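Local coordinates for protein citrate synthase (Thermotoga maritima, PDB 2P2W) that probably catalyses the condensation of oxaloacetate with acetyl-CoA and water to give citrate and free CoA, a step of the tricarboxylic acid cycle, at residues A[89-94]-A[205-210]; A[95-100]-A[123-128]; A[177-182]-A[323-328]; A[201-206]-A[327-332]. All blocks are in the same frame, centred on the assembly; numbering follows the deposited sequence.

Contact 1 of 4, residues A[89-94]-A[205-210]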
# COMPACT_ATOMS: atom_id res chain seq x y z
N HIS A 89 -5.66 -13.89 -8.13
CA HIS A 89 -6.80 -13.17 -7.58
C HIS A 89 -6.82 -11.85 -8.37
O HIS A 89 -5.77 -11.28 -8.65
CB HIS A 89 -6.58 -12.90 -6.08
CG HIS A 89 -7.75 -12.27 -5.40
ND1 HIS A 89 -8.05 -10.93 -5.51
CD2 HIS A 89 -8.70 -12.79 -4.57
CE1 HIS A 89 -9.12 -10.65 -4.79
NE2 HIS A 89 -9.53 -11.76 -4.21
N TYR A 90 -8.01 -11.38 -8.73
CA TYR A 90 -8.12 -10.16 -9.52
C TYR A 90 -7.49 -8.90 -8.92
O TYR A 90 -6.98 -8.05 -9.65
CB TYR A 90 -9.58 -9.92 -9.89
CG TYR A 90 -10.04 -10.85 -10.99
CD1 TYR A 90 -9.82 -10.53 -12.33
CD2 TYR A 90 -10.62 -12.08 -10.69
CE1 TYR A 90 -10.16 -11.42 -13.35
CE2 TYR A 90 -10.96 -12.98 -11.70
CZ TYR A 90 -10.73 -12.64 -13.03
OH TYR A 90 -11.05 -13.53 -14.03
N ILE A 91 -7.51 -8.76 -7.59
CA ILE A 91 -6.88 -7.60 -6.97
C ILE A 91 -5.39 -7.62 -7.29
O ILE A 91 -4.78 -6.57 -7.57
CB ILE A 91 -7.07 -7.59 -5.43
CG1 ILE A 91 -8.52 -7.22 -5.07
CG2 ILE A 91 -6.09 -6.61 -4.78
CD1 ILE A 91 -8.92 -5.78 -5.43
N ASP A 92 -4.79 -8.81 -7.25
CA ASP A 92 -3.36 -8.94 -7.55
C ASP A 92 -3.08 -8.64 -9.02
O ASP A 92 -2.04 -8.07 -9.35
CB ASP A 92 -2.86 -10.35 -7.19
CG ASP A 92 -2.81 -10.58 -5.69
OD1 ASP A 92 -2.77 -9.58 -4.94
OD2 ASP A 92 -2.80 -11.75 -5.26
N VAL A 93 -4.01 -9.04 -9.88
CA VAL A 93 -3.87 -8.79 -11.31
C VAL A 93 -3.78 -7.28 -11.54
O VAL A 93 -2.95 -6.80 -12.31
CB VAL A 93 -5.08 -9.36 -12.09
CG1 VAL A 93 -5.04 -8.92 -13.54
CG2 VAL A 93 -5.06 -10.89 -12.00
N LEU A 94 -4.65 -6.54 -10.85
CA LEU A 94 -4.65 -5.08 -10.95
C LEU A 94 -3.31 -4.50 -10.50
O LEU A 94 -2.77 -3.61 -11.15
CB LEU A 94 -5.78 -4.49 -10.09
CG LEU A 94 -7.20 -4.62 -10.65
CD1 LEU A 94 -8.22 -4.21 -9.59
CD2 LEU A 94 -7.34 -3.75 -11.89
N ALA A 205 -5.26 -3.10 0.84
CA ALA A 205 -6.13 -2.91 2.01
C ALA A 205 -7.57 -3.32 1.71
O ALA A 205 -8.23 -3.96 2.53
CB ALA A 205 -6.09 -1.46 2.45
N LEU A 206 -8.06 -2.94 0.53
CA LEU A 206 -9.43 -3.27 0.16
C LEU A 206 -9.64 -4.78 0.12
O LEU A 206 -10.73 -5.28 0.41
CB LEU A 206 -9.77 -2.66 -1.21
CG LEU A 206 -11.24 -2.69 -1.61
CD1 LEU A 206 -12.02 -1.77 -0.69
CD2 LEU A 206 -11.41 -2.26 -3.06
N LYS A 207 -8.58 -5.50 -0.24
CA LYS A 207 -8.58 -6.95 -0.35
C LYS A 207 -8.85 -7.69 0.96
O LYS A 207 -9.39 -8.80 0.96
CB LYS A 207 -7.24 -7.41 -0.94
CG LYS A 207 -7.16 -8.89 -1.29
CD LYS A 207 -5.80 -9.21 -1.90
CE LYS A 207 -5.73 -10.66 -2.37
NZ LYS A 207 -4.32 -11.07 -2.59
N GLY A 208 -8.48 -7.07 2.08
CA GLY A 208 -8.67 -7.69 3.39
C GLY A 208 -10.11 -8.05 3.74
O GLY A 208 -11.04 -7.32 3.40
N PRO A 209 -10.31 -9.18 4.45
CA PRO A 209 -11.62 -9.69 4.87
C PRO A 209 -12.34 -8.73 5.83
O PRO A 209 -13.56 -8.75 5.99
CB PRO A 209 -11.41 -11.04 5.54
CG PRO A 209 -9.94 -11.15 5.90
CD PRO A 209 -9.28 -10.12 4.87
N LEU A 210 -11.53 -7.90 6.53
CA LEU A 210 -12.11 -6.91 7.44
C LEU A 210 -12.43 -5.59 6.72
O LEU A 210 -12.79 -4.58 7.32
CB LEU A 210 -11.11 -6.65 8.57
CG LEU A 210 -10.96 -7.84 9.52
CD1 LEU A 210 -10.28 -7.45 10.83
CD2 LEU A 210 -12.30 -8.46 9.90
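Ile91 and Lys207 mark the closest approach of the two backbones, with CA atoms 6.9 Å apart where the first turn of helix 90-98 faces the late part of helix 195-207. The N-cap of the first helix is His89, whose ND1 accepts from Ile91 N at 3.1 Å, a fairly straight bond (156°) whose donor lies 17° out of the ring plane. On its other side the imidazole is bonded through NE2 to Glu216, so both ring nitrogens restrain its rotation. Lys207 reaches across as an extended chain. Its CD packs on Ile91 CG2 at 3.9 Å, and the next methylene, CE, lies over the His89 ring face, 4.0 Å from the centroid and 13° off the normal, a CH-pi contact. Beyond it NZ meets the Asp92 carboxylate in a salt bridge, 3.1 Å to OD2, with weak hydrogen bonds to both oxygens. Asp92 OD1 also pairs with Lys95, and Lys207 NZ with Asp194 of the second subunit. One lysine thus buries its aliphatic stem against the helix start and probably shares its charge between carboxylates of its own chain and the neighbouring subunit, tying this helix pair to the dimer interface.

Contact 2 of 4, residues A[95-100]-A[123-128]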
# COMPACT_ATOMS: atom_id res chain seq x y z
N LYS A 95 -2.76 -5.02 -9.40
CA LYS A 95 -1.47 -4.55 -8.89
C LYS A 95 -0.40 -4.67 -9.96
O LYS A 95 0.36 -3.73 -10.23
CB LYS A 95 -1.02 -5.36 -7.68
CG LYS A 95 -1.80 -5.15 -6.40
CD LYS A 95 -1.25 -6.11 -5.36
CE LYS A 95 -2.20 -6.31 -4.20
NZ LYS A 95 -1.69 -7.41 -3.33
N ILE A 96 -0.34 -5.86 -10.56
CA ILE A 96 0.64 -6.14 -11.60
C ILE A 96 0.60 -5.14 -12.74
O ILE A 96 1.60 -4.52 -13.09
CB ILE A 96 0.42 -7.55 -12.20
CG1 ILE A 96 0.67 -8.62 -11.12
CG2 ILE A 96 1.35 -7.76 -13.40
CD1 ILE A 96 0.26 -10.03 -11.55
N PHE A 97 -0.58 -4.97 -13.34
CA PHE A 97 -0.67 -4.09 -14.50
C PHE A 97 -0.52 -2.60 -14.15
O PHE A 97 -0.25 -1.76 -15.00
CB PHE A 97 -2.00 -4.36 -15.23
CG PHE A 97 -1.90 -5.65 -16.01
CD1 PHE A 97 -1.13 -5.69 -17.17
CD2 PHE A 97 -2.53 -6.80 -15.55
CE1 PHE A 97 -0.98 -6.89 -17.86
CE2 PHE A 97 -2.37 -7.99 -16.24
CZ PHE A 97 -1.60 -8.05 -17.39
N LEU A 98 -0.72 -2.24 -12.86
CA LEU A 98 -0.51 -0.84 -12.48
C LEU A 98 0.96 -0.55 -12.17
O LEU A 98 1.37 0.58 -11.95
CB LEU A 98 -1.35 -0.52 -11.23
CG LEU A 98 -2.86 -0.53 -11.46
CD1 LEU A 98 -3.62 0.07 -10.28
CD2 LEU A 98 -3.31 0.25 -12.70
N SER A 99 1.75 -1.64 -12.10
CA SER A 99 3.16 -1.51 -11.71
C SER A 99 4.12 -1.66 -12.89
O SER A 99 5.33 -1.77 -12.73
CB SER A 99 3.46 -2.58 -10.66
OG SER A 99 2.68 -2.34 -9.49
N ILE A 100 3.56 -1.69 -14.11
CA ILE A 100 4.44 -1.73 -15.28
C ILE A 100 4.55 -0.35 -15.94
O ILE A 100 3.93 -0.04 -16.94
CB ILE A 100 3.91 -2.77 -16.27
CG1 ILE A 100 3.93 -4.16 -15.61
CG2 ILE A 100 4.82 -2.83 -17.51
CD1 ILE A 100 2.96 -5.14 -16.26
N PRO A 123 -11.39 -1.73 -15.94
CA PRO A 123 -12.25 -2.79 -16.50
C PRO A 123 -11.58 -3.63 -17.58
O PRO A 123 -11.87 -4.82 -17.74
CB PRO A 123 -13.45 -2.01 -17.04
CG PRO A 123 -13.50 -0.80 -16.16
CD PRO A 123 -12.04 -0.42 -16.07
N THR A 124 -10.68 -3.01 -18.34
CA THR A 124 -9.98 -3.72 -19.41
C THR A 124 -9.04 -4.75 -18.79
O THR A 124 -8.94 -5.87 -19.28
CB THR A 124 -9.18 -2.73 -20.27
OG1 THR A 124 -10.07 -1.74 -20.79
CG2 THR A 124 -8.51 -3.47 -21.43
N ILE A 125 -8.36 -4.36 -17.72
CA ILE A 125 -7.44 -5.26 -17.04
C ILE A 125 -8.22 -6.48 -16.55
O ILE A 125 -7.81 -7.62 -16.78
CB ILE A 125 -6.77 -4.58 -15.82
CG1 ILE A 125 -5.78 -3.51 -16.31
CG2 ILE A 125 -6.05 -5.61 -14.96
CD1 ILE A 125 -5.22 -2.65 -15.19
N LEU A 126 -9.34 -6.24 -15.88
CA LEU A 126 -10.17 -7.32 -15.35
C LEU A 126 -10.78 -8.19 -16.44
O LEU A 126 -10.72 -9.42 -16.36
CB LEU A 126 -11.29 -6.75 -14.48
CG LEU A 126 -10.87 -5.89 -13.28
CD1 LEU A 126 -12.10 -5.52 -12.46
CD2 LEU A 126 -9.87 -6.66 -12.42
N ALA A 127 -11.37 -7.57 -17.45
CA ALA A 127 -12.00 -8.32 -18.53
C ALA A 127 -10.98 -9.16 -19.30
O ALA A 127 -11.22 -10.34 -19.57
CB ALA A 127 -12.73 -7.37 -19.47
N TYR A 128 -9.85 -8.56 -19.64
CA TYR A 128 -8.80 -9.28 -20.37
C TYR A 128 -8.30 -10.49 -19.61
O TYR A 128 -8.11 -11.56 -20.19
CB TYR A 128 -7.62 -8.36 -20.66
CG TYR A 128 -7.76 -7.47 -21.88
CD1 TYR A 128 -8.98 -7.30 -22.52
CD2 TYR A 128 -6.65 -6.78 -22.38
CE1 TYR A 128 -9.10 -6.46 -23.64
CE2 TYR A 128 -6.76 -5.94 -23.48
CZ TYR A 128 -7.98 -5.79 -24.10
OH TYR A 128 -8.08 -4.94 -25.19
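Phe97 and Leu98 meet Ile125 in a small, buried and wholly apolar contact between two helices, the late part of helix 90-98 and the middle of helix 110-133. Phe97 and Ile125 bring the backbones nearest, their CA atoms 7.3 Å apart, and no hydrogen bond crosses between the segments. Ile125 does the reaching, with both of its branches. With CG1 lying opposite the carbonyl carbon about the CA–CB bond and CD1 extended beyond it (chi2 172°), its longer arm comes up to the root of the Phe97 side chain, Ile125 CD1 lying 3.6 Å from Phe97 CB. The short branch takes the ring: Ile125 CG2 is 3.8 Å from Phe97 CD2 and approaches the phenyl group obliquely. The two side chains run past one another in opposite senses, so each lies alongside the other. Leu98 adds a looser touch, its CD2 4.3 Å from Ile125 CD1. Next along the chain, Ser99 turns back and donates from OG to Lys95 O. Around the pair, Ala77 and Leu81 of helix 75-81 pack on Phe97, while Ile199 and Val200 of helix 195-207 back Leu98. Far from the predicted catalytic residues, this is plain helix-on-helix packing of the kind that builds the predominantly helical citrate synthase fold.

Contact 3 of 4, residues A[177-182]-A[323-328]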
# COMPACT_ATOMS: atom_id res chain seq x y z
N ASP A 177 -15.23 8.65 2.51
CA ASP A 177 -14.33 9.23 3.49
C ASP A 177 -13.00 8.49 3.66
O ASP A 177 -12.47 7.92 2.70
CB ASP A 177 -15.07 9.32 4.84
CG ASP A 177 -14.49 10.36 5.77
OD1 ASP A 177 -14.25 11.50 5.33
OD2 ASP A 177 -14.29 10.03 6.96
N ILE A 178 -12.47 8.48 4.88
CA ILE A 178 -11.17 7.85 5.12
C ILE A 178 -11.22 6.41 5.63
O ILE A 178 -10.80 6.11 6.75
CB ILE A 178 -10.33 8.70 6.09
CG1 ILE A 178 -10.53 10.19 5.78
CG2 ILE A 178 -8.86 8.35 5.94
CD1 ILE A 178 -10.15 10.61 4.35
N ASN A 179 -11.73 5.52 4.78
CA ASN A 179 -11.81 4.11 5.12
C ASN A 179 -10.38 3.56 5.02
O ASN A 179 -9.48 4.26 4.56
CB ASN A 179 -12.75 3.39 4.15
CG ASN A 179 -12.42 3.70 2.71
OD1 ASN A 179 -11.54 3.08 2.11
ND2 ASN A 179 -13.12 4.67 2.14
N ALA A 180 -10.18 2.32 5.44
CA ALA A 180 -8.84 1.72 5.41
C ALA A 180 -8.09 1.81 4.09
O ALA A 180 -6.90 2.14 4.08
CB ALA A 180 -8.92 0.26 5.87
N SER A 181 -8.74 1.50 2.97
CA SER A 181 -8.04 1.55 1.68
C SER A 181 -7.73 2.99 1.26
O SER A 181 -6.65 3.27 0.74
CB SER A 181 -8.84 0.82 0.59
OG SER A 181 -10.10 1.42 0.34
N THR A 182 -8.67 3.91 1.47
CA THR A 182 -8.43 5.31 1.13
C THR A 182 -7.30 5.83 2.02
O THR A 182 -6.43 6.59 1.58
CB THR A 182 -9.69 6.18 1.34
OG1 THR A 182 -10.67 5.84 0.35
CG2 THR A 182 -9.36 7.68 1.23
N THR A 323 -12.91 -1.09 -8.90
CA THR A 323 -13.19 -0.47 -10.19
C THR A 323 -13.92 0.85 -9.97
O THR A 323 -13.76 1.81 -10.74
CB THR A 323 -14.05 -1.42 -11.06
OG1 THR A 323 -13.27 -2.58 -11.37
CG2 THR A 323 -14.48 -0.74 -12.36
N ALA A 324 -14.73 0.90 -8.92
CA ALA A 324 -15.46 2.10 -8.59
C ALA A 324 -14.68 2.97 -7.60
O ALA A 324 -14.46 4.16 -7.84
CB ALA A 324 -16.82 1.75 -8.00
N ARG A 325 -14.24 2.36 -6.50
CA ARG A 325 -13.56 3.12 -5.43
C ARG A 325 -12.24 3.78 -5.89
O ARG A 325 -11.73 4.71 -5.27
CB ARG A 325 -13.30 2.17 -4.27
CG ARG A 325 -12.64 2.87 -3.08
CD ARG A 325 -13.42 4.11 -2.64
NE ARG A 325 -14.78 3.75 -2.24
CZ ARG A 325 -14.95 3.24 -1.01
NH1 ARG A 325 -13.91 3.08 -0.21
NH2 ARG A 325 -16.17 2.90 -0.59
N VAL A 326 -11.66 3.35 -7.00
CA VAL A 326 -10.43 3.97 -7.48
C VAL A 326 -10.69 5.47 -7.71
O VAL A 326 -9.78 6.29 -7.57
CB VAL A 326 -9.91 3.30 -8.79
CG1 VAL A 326 -10.90 3.51 -9.93
CG2 VAL A 326 -8.54 3.86 -9.15
N VAL A 327 -11.93 5.81 -8.06
CA VAL A 327 -12.32 7.20 -8.27
C VAL A 327 -12.17 7.97 -6.95
O VAL A 327 -11.58 9.05 -6.91
CB VAL A 327 -13.79 7.32 -8.75
CG1 VAL A 327 -14.18 8.78 -8.92
CG2 VAL A 327 -13.97 6.57 -10.06
N GLY A 328 -12.70 7.40 -5.88
CA GLY A 328 -12.61 8.04 -4.58
C GLY A 328 -11.18 8.09 -4.07
O GLY A 328 -10.74 9.11 -3.53
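Asn179 and Arg325 face each other where the start of helix 180-189 comes up to helix 317-337, in an almost entirely polar contact. Hydrogen bonds order the first partner. Asn179 is the N-cap, its OD1 accepting from Thr182 N at 3.1 Å, with that donor 49° out of the carbonyl plane. The same oxygen takes a second bond from Ser181 OG, at 2.8 Å and nearly along the C=O axis. Ser181 OG also bonds Trp329. With OD1 accepting two bonds and ND2 donating to Gln176 O, the turn of the amide about chi2 is fixed. Close approach without a bond comes next: Asn179 ND2 and Arg325 NH1, both donors, lie 2.9 Å apart, the amide and guanidinium planes 51° apart. Arg325 gets there by folding its chain at chi2 and chi3, which curls the guanidinium toward the cap. Its clear hydrogen bonds go elsewhere, among them NE to Leu173 O and NH2 to a bound citrate anion, probably from the crystallisation liquor. Side chain to side chain, Asn179 is about 7 Å from His250 and Arg325 about 8 Å from Asp300, both predicted active-site residues, consistent with a place in the wall of the citrate synthase active site.

Contact 4 of 4, residues A[201-206]-A[327-332]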
# COMPACT_ATOMS: atom_id res chain seq x y z
N GLY A 201 -1.38 0.19 -2.97
CA GLY A 201 -1.47 -0.01 -1.53
C GLY A 201 -2.93 -0.08 -1.13
O GLY A 201 -3.33 -0.91 -0.31
N ALA A 202 -3.74 0.81 -1.71
CA ALA A 202 -5.18 0.84 -1.42
C ALA A 202 -5.81 -0.50 -1.79
O ALA A 202 -6.65 -1.03 -1.06
CB ALA A 202 -5.84 1.97 -2.19
N LEU A 203 -5.40 -1.05 -2.93
CA LEU A 203 -5.91 -2.33 -3.39
C LEU A 203 -5.63 -3.40 -2.35
O LEU A 203 -6.49 -4.23 -2.04
CB LEU A 203 -5.26 -2.71 -4.72
CG LEU A 203 -5.71 -1.90 -5.94
CD1 LEU A 203 -4.79 -2.17 -7.13
CD2 LEU A 203 -7.16 -2.26 -6.28
N GLY A 204 -4.41 -3.39 -1.81
CA GLY A 204 -4.03 -4.37 -0.80
C GLY A 204 -4.92 -4.31 0.42
O GLY A 204 -5.29 -5.35 0.98
N ALA A 205 -5.26 -3.10 0.84
CA ALA A 205 -6.13 -2.91 2.01
C ALA A 205 -7.57 -3.32 1.71
O ALA A 205 -8.23 -3.96 2.53
CB ALA A 205 -6.09 -1.46 2.45
N LEU A 206 -8.06 -2.94 0.53
CA LEU A 206 -9.43 -3.27 0.16
C LEU A 206 -9.64 -4.78 0.12
O LEU A 206 -10.73 -5.28 0.41
CB LEU A 206 -9.77 -2.66 -1.21
CG LEU A 206 -11.24 -2.69 -1.61
CD1 LEU A 206 -12.02 -1.77 -0.69
CD2 LEU A 206 -11.41 -2.26 -3.06
N VAL A 327 -11.93 5.81 -8.06
CA VAL A 327 -12.32 7.20 -8.27
C VAL A 327 -12.17 7.97 -6.95
O VAL A 327 -11.58 9.05 -6.91
CB VAL A 327 -13.79 7.32 -8.75
CG1 VAL A 327 -14.18 8.78 -8.92
CG2 VAL A 327 -13.97 6.57 -10.06
N GLY A 328 -12.70 7.40 -5.88
CA GLY A 328 -12.61 8.04 -4.58
C GLY A 328 -11.18 8.09 -4.07
O GLY A 328 -10.74 9.11 -3.53
N TRP A 329 -10.44 7.00 -4.24
CA TRP A 329 -9.05 6.94 -3.80
C TRP A 329 -8.24 8.08 -4.43
O TRP A 329 -7.57 8.83 -3.72
CB TRP A 329 -8.39 5.61 -4.20
CG TRP A 329 -8.87 4.39 -3.46
CD1 TRP A 329 -9.41 4.34 -2.20
CD2 TRP A 329 -8.76 3.03 -3.90
NE1 TRP A 329 -9.65 3.03 -1.84
CE2 TRP A 329 -9.26 2.21 -2.87
CE3 TRP A 329 -8.29 2.43 -5.08
CZ2 TRP A 329 -9.30 0.81 -2.97
CZ3 TRP A 329 -8.33 1.03 -5.18
CH2 TRP A 329 -8.84 0.24 -4.13
N THR A 330 -8.32 8.19 -5.75
CA THR A 330 -7.58 9.22 -6.47
C THR A 330 -8.04 10.64 -6.13
O THR A 330 -7.22 11.55 -6.03
CB THR A 330 -7.64 8.99 -8.01
OG1 THR A 330 -9.00 8.95 -8.44
CG2 THR A 330 -6.96 7.68 -8.38
N ALA A 331 -9.34 10.83 -5.94
CA ALA A 331 -9.88 12.14 -5.59
C ALA A 331 -9.23 12.60 -4.28
O ALA A 331 -8.79 13.74 -4.15
CB ALA A 331 -11.40 12.08 -5.45
N HIS A 332 -9.17 11.69 -3.31
CA HIS A 332 -8.57 11.98 -2.02
C HIS A 332 -7.08 12.26 -2.12
O HIS A 332 -6.58 13.22 -1.53
CB HIS A 332 -8.83 10.83 -1.04
CG HIS A 332 -10.12 10.96 -0.31
ND1 HIS A 332 -10.29 11.81 0.76
CD2 HIS A 332 -11.33 10.38 -0.52
CE1 HIS A 332 -11.55 11.75 1.17
NE2 HIS A 332 -12.20 10.89 0.41
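Trp329 NE1 is hydrogen-bonded to Ser181 OG on helix 180-189, and this short bond fixes the turn of an indole that otherwise meets only carbon on segment 201-206. Its six-membered ring is wedged between the two helices. Ala202 CB sits over one face, 3.5 Å from the centroid and 12° off the normal, a CH-pi contact that brings a methyl squarely onto the ring. Leu203 works at the rim: its CD2 lies near the ring plane, 3.7 Å from Trp329 CZ3, with the leucine and indole side chains crossing at about a right angle. Leu206 comes to the neighbouring stretch of the rim, the two leucines meeting at CH2; its CD2 lies obliquely at 3.7 Å from Trp329 CZ2, and its CB in the ring plane 3.9 Å from that carbon. The segments 201-206 and 327-332 run at 133° to each other, their axes 11.6 Å apart at closest, a separation that the indole spans. This is an interior joint of the helical citrate synthase fold, between helix 195-207 and the long helix 317-337. A chi1 near -71° swings the indole off its own helix toward Ala202. Thr182 also packs on Trp329, and Ala185 on Ala202, so helix 180-189 adjoins both partners. Leu206 further touches Thr318, Phe321 and Ala322, and its side chain lies about 6 Å from the bound citrate anion.

How the contacts relate
Contacts 2, 3 and 4 are buried, whereas contact 1 is only partly so and takes charge to the second subunit. Helix 90-98 serves contacts 1 and 2, salt bridge and cap at its beginning, hydrocarbon at its end. Helix 195-207 serves contacts 1 and 4, its Lys207 facing one neighbour and its Ala202, Leu203 and Leu206 another. Contacts 3 and 4 lie about 4 Å apart, centre to centre, on helix 317-337: four residues, about one turn, on from Arg325 the helix offers a large aromatic instead. Both lie near the bound citrate, yet one is polar and the other apolar across the segments; contact 1 mixes charge with hydrocarbon, and contact 2 is apolar.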